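Local structure of PCP domain (7KW3) at residues E10-A15 with R50-E55; V40-L45 with R59-H64. The protein probably carries amino acids or growing peptides as thioesters on a phosphopantetheine arm between the catalytic domains of a non-ribosomal peptide synthetase. All blocks are in the same frame, centred on the assembly; numbering follows the deposited sequence.

How the contacts relate
Both contacts lie within one small carrier domain and involve segments of helix 39-51. In chain order the segments alternate: 10-15, 40-45, 50-55, 59-64. Contact 1 sets helix 8-21 against the turn that follows helix 39-51 and against the short strand 54-55; contact 2 sets helix 58-63, which comes next in the chain, against the N-terminal half of helix 39-51. Their centres are 13 Å apart, and they meet where Leu13 CD2 packs at 4.2 Å from Leu45 CD1. Contact 1 lies at the surface and contact 2 is largely buried. In this compact helical domain, partners thus meet the N-terminal half of helix 39-51 and the turn just past its C-terminal end.

Contact 1. Residues E10-A15 with R50-E55; sequences EAALCA and RSAGWE
Ala12 lays its methyl group against the five-membered part of the Trp54 indole, approaching the ring obliquely. Its CB stands 3.6 Å from Trp54 CD1 and 3.8 Å from Trp54 NE1, so the contact falls on the pyrrole side and the six-membered ring extends away from it. Trp54 reaches this place because its CG is anti to its own carbonyl carbon (chi1 -63°), while chi2 of 94° sets the indole plane roughly perpendicular to the plane of CA, CB and CG. A second methyl completes the group: Ala52 CB lies 4.2 Å from Ala12 CB, and the small size of both residues lets the backbones come close, with the CA atoms of Ala12 and Ala52 6.2 Å apart. Helix 8-21 thus meets the residue just after helix 39-51 and the first residue of strand 54-55 through one alanine. The turn between helix 39-51 and the strand is a Schellman motif. Gly53, at positive phi, is its C-prime residue, and Gly53 N donates to Arg50 O over 2.9 Å, while Trp54 N reaches back to the carbonyl of the residue before Arg50. This sharp ending brings Ala52 and Trp54 to the same helix. Strand 54-55 then pairs with strand 75-76, and Ala74 also touches the Trp54 side chain; Leu13 and Cys14 of helix 8-21 pack on helix 67-73. The charged groups of segment 50-55 stay away from the interface, Arg50 NH2 bridging to Glu55 OE1 at 3.2 Å. Two methyls and an indole therefore make up the touching surface. Such a seam, partly open at the domain surface, relies on shape and on the exclusion of water from a small apolar patch, not on directional polar bonds between the helix and the turn.

Contact 2. Residues V40-L45 with R59-H64; sequences VLTLRL and RHVFRH
Thr42 enters the groove between Val61 and Phe62 from helix 39-51, one of the principal helices of the four-helix carrier-protein fold, and meets the short helix 58-63 there. Its CB is 4.1 Å from Phe62 CE2. At the branch the two tips part. The methyl CG2, anti to the backbone N, goes on to lie 3.8 Å from Phe62 CE2, obliquely to the ring, and 3.9 Å from Val61 CB. The hydroxyl OG1 stays beside the backbone N (chi1 -65°), where it is hydrogen-bonded to Asp38 O, four residues back and just ahead of the helix; OG1 also lies 3.9 Å from Phe62 CE2, with Val61 CG1 close by. The side chains of Thr42 and Val61 run alongside each other, pointing opposite ways, and their CA atoms, 7.0 Å apart, are the nearest across the contact. With an alanine here, a gap would probably open beside Val61 CB and Phe62 CE2, and Asp38 O would lose its hydroxyl partner. The axes of segments 40-45 and 59-63 come within 10.2 Å at an angle of 120°, so the short helix lies aslant, closer to antiparallel than to parallel. Phe32 and Phe33 of the loop before helix 39-51 close in on the same cluster: Phe32 touches Thr42 and Leu45, and the ring of Phe33 meets that of Phe62 with planes about 35° apart. The family's phosphopantetheine-bearing serine is expected at the N-terminal start of helix 39-51, which puts this packing near the probable attachment point of the arm. One turn beyond Thr42, Leu45, which also touches Val16 and Tyr17 of helix 8-21, meets Val61 tip to tip, with Leu45 CD2 3.6 Å from Val61 CG2 and 3.9 Å from Val61 CG1.

Contact 1. Residues E10-A15 with R50-E55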
# COMPACT_ATOMS: atom_id res chain seq x y z
N GLU A 10 -1.38 -3.12 -7.44
CA GLU A 10 -0.74 -4.00 -6.46
C GLU A 10 0.77 -3.80 -6.43
O GLU A 10 1.36 -3.69 -5.36
CB GLU A 10 -1.09 -5.46 -6.74
CG GLU A 10 -2.54 -5.79 -6.47
CD GLU A 10 -2.88 -7.25 -6.69
OE1 GLU A 10 -4.08 -7.55 -6.63
OE2 GLU A 10 -1.97 -8.10 -6.91
N ALA A 11 1.40 -3.74 -7.61
CA ALA A 11 2.86 -3.63 -7.66
C ALA A 11 3.33 -2.31 -7.08
O ALA A 11 4.33 -2.27 -6.36
CB ALA A 11 3.35 -3.79 -9.10
N ALA A 12 2.62 -1.22 -7.38
CA ALA A 12 2.99 0.06 -6.82
C ALA A 12 2.85 0.05 -5.30
O ALA A 12 3.75 0.52 -4.59
CB ALA A 12 2.15 1.17 -7.45
N LEU A 13 1.76 -0.52 -4.78
CA LEU A 13 1.54 -0.51 -3.34
C LEU A 13 2.51 -1.44 -2.61
O LEU A 13 2.97 -1.11 -1.51
CB LEU A 13 0.08 -0.86 -3.01
CG LEU A 13 -0.95 0.23 -3.31
CD1 LEU A 13 -2.37 -0.25 -3.08
CD2 LEU A 13 -0.67 1.46 -2.50
N CYS A 14 2.83 -2.59 -3.20
CA CYS A 14 3.88 -3.44 -2.63
C CYS A 14 5.17 -2.65 -2.44
O CYS A 14 5.78 -2.69 -1.37
CB CYS A 14 4.16 -4.65 -3.53
SG CYS A 14 2.92 -5.95 -3.51
N ALA A 15 5.60 -1.95 -3.48
CA ALA A 15 6.84 -1.20 -3.40
C ALA A 15 6.76 -0.13 -2.33
O ALA A 15 7.71 0.07 -1.56
CB ALA A 15 7.18 -0.60 -4.76
N ARG A 50 0.39 8.14 -3.77
CA ARG A 50 0.06 9.15 -4.76
C ARG A 50 1.25 9.44 -5.67
O ARG A 50 1.10 9.54 -6.89
CB ARG A 50 -0.45 10.42 -4.08
CG ARG A 50 -0.41 11.65 -4.98
CD ARG A 50 -1.00 12.87 -4.30
NE ARG A 50 -2.45 12.87 -4.47
CZ ARG A 50 -3.07 13.32 -5.56
NH1 ARG A 50 -2.37 13.82 -6.58
NH2 ARG A 50 -4.40 13.28 -5.63
N SER A 51 2.45 9.56 -5.09
CA SER A 51 3.64 9.74 -5.91
C SER A 51 3.80 8.60 -6.91
O SER A 51 4.26 8.82 -8.03
CB SER A 51 4.90 9.85 -5.05
OG SER A 51 4.87 10.99 -4.21
N ALA A 52 3.41 7.38 -6.53
CA ALA A 52 3.49 6.24 -7.42
C ALA A 52 2.29 6.10 -8.35
O ALA A 52 2.18 5.10 -9.06
CB ALA A 52 3.67 4.95 -6.62
N GLY A 53 1.39 7.08 -8.37
CA GLY A 53 0.30 7.08 -9.32
C GLY A 53 -1.05 6.61 -8.82
O GLY A 53 -1.97 6.47 -9.63
N TRP A 54 -1.21 6.40 -7.51
CA TRP A 54 -2.42 5.79 -6.98
C TRP A 54 -2.96 6.59 -5.80
O TRP A 54 -2.24 6.87 -4.83
CB TRP A 54 -2.17 4.31 -6.63
CG TRP A 54 -1.82 3.58 -7.89
CD1 TRP A 54 -0.57 3.33 -8.38
CD2 TRP A 54 -2.74 3.11 -8.89
NE1 TRP A 54 -0.65 2.69 -9.60
CE2 TRP A 54 -1.97 2.54 -9.93
CE3 TRP A 54 -4.14 3.08 -8.99
CZ2 TRP A 54 -2.55 1.98 -11.08
CZ3 TRP A 54 -4.72 2.51 -10.12
CH2 TRP A 54 -3.92 1.97 -11.16
N GLU A 55 -4.23 6.96 -5.90
CA GLU A 55 -4.91 7.79 -4.92
C GLU A 55 -5.63 6.91 -3.92
O GLU A 55 -6.53 6.16 -4.30
CB GLU A 55 -5.91 8.71 -5.61
CG GLU A 55 -5.55 10.16 -5.55
CD GLU A 55 -6.73 11.06 -5.85
OE1 GLU A 55 -7.14 11.82 -4.95
OE2 GLU A 55 -7.24 11.00 -6.99

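Contact 2. Residues V40-L45 with R59-H64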
# COMPACT_ATOMS: atom_id res chain seq x y z
N VAL A 40 1.37 7.22 11.78
CA VAL A 40 2.46 7.91 11.09
C VAL A 40 2.75 7.23 9.76
O VAL A 40 2.85 7.88 8.71
CB VAL A 40 3.72 7.95 11.97
CG1 VAL A 40 4.82 8.69 11.23
CG2 VAL A 40 3.44 8.60 13.33
N LEU A 41 2.92 5.91 9.78
CA LEU A 41 3.29 5.22 8.56
C LEU A 41 2.15 5.20 7.55
O LEU A 41 2.40 5.14 6.34
CB LEU A 41 3.76 3.81 8.89
CG LEU A 41 5.00 3.80 9.79
CD1 LEU A 41 5.42 2.37 10.10
CD2 LEU A 41 6.14 4.56 9.14
N THR A 42 0.90 5.25 8.03
CA THR A 42 -0.25 5.33 7.13
C THR A 42 -0.23 6.65 6.36
O THR A 42 -0.41 6.67 5.14
CB THR A 42 -1.55 5.19 7.92
OG1 THR A 42 -1.64 3.89 8.50
CG2 THR A 42 -2.77 5.41 7.02
N LEU A 43 0.00 7.75 7.08
CA LEU A 43 0.17 9.05 6.44
C LEU A 43 1.21 8.97 5.33
O LEU A 43 0.99 9.45 4.22
CB LEU A 43 0.57 10.10 7.49
CG LEU A 43 0.53 11.55 7.01
CD1 LEU A 43 -0.90 11.94 6.71
CD2 LEU A 43 1.10 12.50 8.04
N ARG A 44 2.35 8.34 5.61
CA ARG A 44 3.42 8.26 4.61
C ARG A 44 3.01 7.39 3.44
O ARG A 44 3.31 7.72 2.28
CB ARG A 44 4.70 7.73 5.24
CG ARG A 44 5.29 8.70 6.21
CD ARG A 44 6.46 8.09 6.96
NE ARG A 44 6.84 8.95 8.06
CZ ARG A 44 7.79 8.65 8.94
NH1 ARG A 44 8.43 7.50 8.85
NH2 ARG A 44 8.07 9.49 9.93
N LEU A 45 2.34 6.27 3.71
CA LEU A 45 1.86 5.39 2.65
C LEU A 45 0.93 6.15 1.70
O LEU A 45 1.05 6.01 0.48
CB LEU A 45 1.14 4.18 3.26
CG LEU A 45 0.20 3.32 2.42
CD1 LEU A 45 0.92 2.71 1.23
CD2 LEU A 45 -0.40 2.23 3.28
N ARG A 59 -8.37 6.32 5.53
CA ARG A 59 -9.50 5.43 5.83
C ARG A 59 -9.45 4.16 4.98
O ARG A 59 -9.80 3.08 5.46
CB ARG A 59 -10.83 6.17 5.63
CG ARG A 59 -11.28 6.89 6.89
CD ARG A 59 -12.66 7.48 6.80
NE ARG A 59 -12.94 8.24 8.01
CZ ARG A 59 -12.56 9.50 8.21
NH1 ARG A 59 -11.91 10.16 7.26
NH2 ARG A 59 -12.86 10.11 9.35
N HIS A 60 -9.02 4.27 3.72
CA HIS A 60 -8.85 3.08 2.89
C HIS A 60 -7.85 2.12 3.52
O HIS A 60 -8.08 0.90 3.55
CB HIS A 60 -8.39 3.47 1.48
CG HIS A 60 -9.43 4.19 0.69
ND1 HIS A 60 -9.11 5.11 -0.29
CD2 HIS A 60 -10.78 4.12 0.71
CE1 HIS A 60 -10.22 5.57 -0.83
NE2 HIS A 60 -11.25 4.99 -0.24
N VAL A 61 -6.73 2.64 4.02
CA VAL A 61 -5.70 1.78 4.60
C VAL A 61 -6.23 1.07 5.84
O VAL A 61 -6.06 -0.14 5.99
CB VAL A 61 -4.44 2.60 4.91
CG1 VAL A 61 -3.41 1.75 5.65
CG2 VAL A 61 -3.88 3.19 3.60
N PHE A 62 -6.91 1.81 6.73
CA PHE A 62 -7.41 1.18 7.95
C PHE A 62 -8.49 0.15 7.63
O PHE A 62 -8.55 -0.90 8.28
CB PHE A 62 -7.91 2.24 8.92
CG PHE A 62 -6.80 2.95 9.66
CD1 PHE A 62 -6.31 2.45 10.86
CD2 PHE A 62 -6.23 4.11 9.15
CE1 PHE A 62 -5.28 3.10 11.54
CE2 PHE A 62 -5.21 4.75 9.81
CZ PHE A 62 -4.73 4.25 11.01
N ARG A 63 -9.30 0.41 6.61
CA ARG A 63 -10.37 -0.52 6.27
C ARG A 63 -9.88 -1.67 5.38
O ARG A 63 -10.43 -2.78 5.46
CB ARG A 63 -11.51 0.27 5.61
CG ARG A 63 -12.51 -0.56 4.84
CD ARG A 63 -13.79 -0.86 5.61
NE ARG A 63 -14.50 -1.97 4.97
CZ ARG A 63 -15.72 -2.38 5.28
NH1 ARG A 63 -16.40 -1.77 6.25
NH2 ARG A 63 -16.26 -3.40 4.63
N HIS A 64 -8.84 -1.47 4.57
CA HIS A 64 -8.34 -2.50 3.65
C HIS A 64 -6.83 -2.60 3.75
O HIS A 64 -6.11 -2.19 2.84
CB HIS A 64 -8.75 -2.20 2.21
CG HIS A 64 -10.21 -1.94 2.04
ND1 HIS A 64 -11.16 -2.92 2.21
CD2 HIS A 64 -10.88 -0.81 1.71
CE1 HIS A 64 -12.36 -2.41 2.00
NE2 HIS A 64 -12.21 -1.13 1.68